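462aa long hypothetical selenium-binding protein (Sulfolobus tokodaii, PDB 2ECE) is of unknown function but belongs to the selenium-binding protein family of beta-propellers and may therefore bind selenium. Local coordinates at residues 180-185 against 236-241. Numbering follows the deposited sequence.
Sequences WEIDRG and RKRKRI
Arg-238 reaches across to the carbonyl of Trp-180, where its NE donates to Trp-180 O at 2.7 Å. The bond is nearly straight (163° at the hydrogen), with the oxygen close to the guanidinium plane; NH2 adds a weak second bond to the same oxygen and also binds Lys-179 O. A bend at chi3 (66°) turns NE back toward that oxygen, while CB lies over one face of the indole, toward its rim, and CG comes within 3.4 Å of Trp-180 NE1. The guanidinium and ring planes stand 34° apart, so the two are not stacked flat. Ile-182 CG1 covers one guanidinium face, 3.6 Å from Arg-238 NE. Replacing Arg-238 with an alanine would probably leave Trp-180 O without its side-chain donors and strip Ile-182 CG1 of the guanidinium it rests on, though CB would stay over the indole.

Backbone bonds continue the join. Arg-238 O accepts from both Ile-182 N (3.0 Å) and Asp-183 N (3.3 Å), and Arg-240 N donates to Asp-183 O at 2.9 Å, evidence for the single beta bridge between Asp-183 and Lys-239. Asp-183 OD1 takes the Gly-185 N-H in an Asx turn, while a water gives a hydrogen bond to Arg-240 O and a weak one to Asp-183 OD1. Farther out, Arg-240 is positioned by His-231 and a salt bridge to Asp-186, and Trp-180 meets the ring of Trp-233.

Arg-238 and Lys-239 form a G1 beta bulge opposite Asp-234, in the turn between strands 229-234 and 239-245. The contact thus ties the loop leaving strand 176-179, outermost in its four-stranded antiparallel sheet, to the outermost strand of the next, a junction between consecutive blades of the beta-propeller.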
loop_
_atom_site.group_PDB
_atom_site.type_symbol
_atom_site.label_atom_id
_atom_site.label_comp_id
_atom_site.label_asym_id
_atom_site.label_seq_id
_atom_site.Cartn_x
_atom_site.Cartn_y
_atom_site.Cartn_z
ATOM N N TRP A 180 -5.256 3.998 -19.097
ATOM C CA TRP A 180 -6.659 3.802 -18.755
ATOM C C TRP A 180 -7.455 5.083 -19.002
ATOM O O TRP A 180 -8.621 5.032 -19.395
ATOM C CB TRP A 180 -6.797 3.417 -17.285
ATOM C CG TRP A 180 -8.207 3.453 -16.794
ATOM C CD1 TRP A 180 -9.198 2.553 -17.067
ATOM C CD2 TRP A 180 -8.795 4.461 -15.965
ATOM N NE1 TRP A 180 -10.368 2.938 -16.452
ATOM C CE2 TRP A 180 -10.148 4.104 -15.768
ATOM C CE3 TRP A 180 -8.307 5.631 -15.362
ATOM C CZ2 TRP A 180 -11.025 4.879 -14.997
ATOM C CZ3 TRP A 180 -9.181 6.402 -14.595
ATOM C CH2 TRP A 180 -10.522 6.019 -14.418
ATOM N N GLU A 181 -6.813 6.226 -18.774
ATOM C CA GLU A 181 -7.465 7.525 -18.927
ATOM C C GLU A 181 -7.851 7.904 -20.349
ATOM O O GLU A 181 -7.041 7.807 -21.272
ATOM C CB GLU A 181 -6.578 8.649 -18.374
ATOM C CG GLU A 181 -6.149 8.515 -16.916
ATOM C CD GLU A 181 -4.976 7.570 -16.743
ATOM O OE1 GLU A 181 -4.409 7.130 -17.769
ATOM O OE2 GLU A 181 -4.614 7.273 -15.586
ATOM N N ILE A 182 -9.093 8.351 -20.508
ATOM C CA ILE A 182 -9.587 8.815 -21.799
ATOM C C ILE A 182 -9.657 10.343 -21.698
ATOM O O ILE A 182 -9.302 11.056 -22.637
ATOM C CB ILE A 182 -10.990 8.233 -22.123
ATOM C CG1 ILE A 182 -10.859 6.768 -22.558
ATOM C CG2 ILE A 182 -11.651 9.031 -23.250
ATOM C CD1 ILE A 182 -10.064 6.588 -23.850
ATOM N N ASP A 183 -10.089 10.832 -20.536
ATOM C CA ASP A 183 -10.204 12.270 -20.274
ATOM C C ASP A 183 -9.787 12.522 -18.826
ATOM O O ASP A 183 -10.589 12.352 -17.911
ATOM C CB ASP A 183 -11.652 12.736 -20.476
ATOM C CG ASP A 183 -11.825 14.229 -20.235
ATOM O OD1 ASP A 183 -10.904 14.863 -19.676
ATOM O OD2 ASP A 183 -12.891 14.769 -20.597
ATOM N N ARG A 184 -8.543 12.952 -18.627
ATOM C CA ARG A 184 -8.014 13.174 -17.279
ATOM C C ARG A 184 -8.246 14.557 -16.680
ATOM O O ARG A 184 -7.799 14.822 -15.568
ATOM C CB ARG A 184 -6.509 12.885 -17.257
ATOM C CG ARG A 184 -5.642 13.918 -17.979
ATOM C CD ARG A 184 -4.335 13.278 -18.429
ATOM N NE ARG A 184 -3.828 12.406 -17.387
ATOM C CZ ARG A 184 -3.134 11.294 -17.594
ATOM N NH1 ARG A 184 -2.837 10.889 -18.825
ATOM N NH2 ARG A 184 -2.764 10.570 -16.551
ATOM N N GLY A 185 -8.933 15.435 -17.404
ATOM C CA GLY A 185 -9.157 16.769 -16.876
ATOM C C GLY A 185 -7.807 17.366 -16.515
ATOM O O GLY A 185 -6.871 17.278 -17.307
ATOM N N ARG A 236 -16.356 3.617 -15.847
ATOM C CA ARG A 236 -16.753 3.156 -17.163
ATOM C C ARG A 236 -16.309 4.046 -18.317
ATOM O O ARG A 236 -15.737 3.559 -19.290
ATOM C CB ARG A 236 -18.256 3.009 -17.207
ATOM C CG ARG A 236 -18.743 2.566 -18.530
ATOM C CD ARG A 236 -20.211 2.730 -18.585
ATOM N NE ARG A 236 -20.738 1.939 -19.669
ATOM C CZ ARG A 236 -21.732 2.340 -20.436
ATOM N NH1 ARG A 236 -22.304 3.521 -20.216
ATOM N NH2 ARG A 236 -22.100 1.588 -21.463
ATOM N N LYS A 237 -16.585 5.340 -18.216
ATOM C CA LYS A 237 -16.212 6.272 -19.270
ATOM C C LYS A 237 -14.744 6.678 -19.197
ATOM O O LYS A 237 -14.255 7.387 -20.076
ATOM C CB LYS A 237 -17.099 7.519 -19.224
ATOM C CG LYS A 237 -18.568 7.282 -19.600
ATOM C CD LYS A 237 -18.722 6.802 -21.040
ATOM C CE LYS A 237 -20.129 7.060 -21.576
ATOM N NZ LYS A 237 -20.338 8.496 -21.937
ATOM N N ARG A 238 -14.049 6.237 -18.147
ATOM C CA ARG A 238 -12.624 6.531 -17.988
ATOM C C ARG A 238 -12.374 8.034 -18.047
ATOM O O ARG A 238 -11.432 8.503 -18.685
ATOM C CB ARG A 238 -11.846 5.797 -19.089
ATOM C CG ARG A 238 -12.098 4.280 -19.050
ATOM C CD ARG A 238 -11.823 3.592 -20.376
ATOM N NE ARG A 238 -10.419 3.627 -20.778
ATOM C CZ ARG A 238 -9.981 3.178 -21.951
ATOM N NH1 ARG A 238 -10.841 2.665 -22.823
ATOM N NH2 ARG A 238 -8.691 3.244 -22.260
ATOM N N LYS A 239 -13.213 8.776 -17.329
ATOM C CA LYS A 239 -13.158 10.229 -17.309
ATOM C C LYS A 239 -13.121 10.789 -15.881
ATOM O O LYS A 239 -13.828 10.311 -14.997
ATOM C CB LYS A 239 -14.377 10.749 -18.089
ATOM C CG LYS A 239 -14.673 12.234 -18.008
ATOM C CD LYS A 239 -15.627 12.656 -19.136
ATOM C CE LYS A 239 -16.919 11.826 -19.174
ATOM N NZ LYS A 239 -16.968 10.823 -20.292
ATOM N N ARG A 240 -12.276 11.791 -15.659
ATOM C CA ARG A 240 -12.155 12.419 -14.346
ATOM C C ARG A 240 -13.364 13.348 -14.193
ATOM O O ARG A 240 -13.539 14.274 -14.980
ATOM C CB ARG A 240 -10.844 13.214 -14.276
ATOM C CG ARG A 240 -10.244 13.375 -12.865
ATOM C CD ARG A 240 -11.046 14.346 -12.015
ATOM N NE ARG A 240 -11.121 15.661 -12.649
ATOM C CZ ARG A 240 -10.180 16.600 -12.569
ATOM N NH1 ARG A 240 -9.075 16.385 -11.870
ATOM N NH2 ARG A 240 -10.344 17.760 -13.201
ATOM N N ILE A 241 -14.202 13.109 -13.190
ATOM C CA ILE A 241 -15.390 13.943 -13.027
ATOM C C ILE A 241 -15.309 15.021 -11.956
ATOM O O ILE A 241 -16.007 16.029 -12.043
ATOM C CB ILE A 241 -16.643 13.091 -12.746
ATOM C CG1 ILE A 241 -16.410 12.219 -11.514
ATOM C CG2 ILE A 241 -16.979 12.237 -13.968
ATOM C CD1 ILE A 241 -17.691 11.749 -10.845
HETATM O O HOH W 1 -12.488 15.442 -17.225
#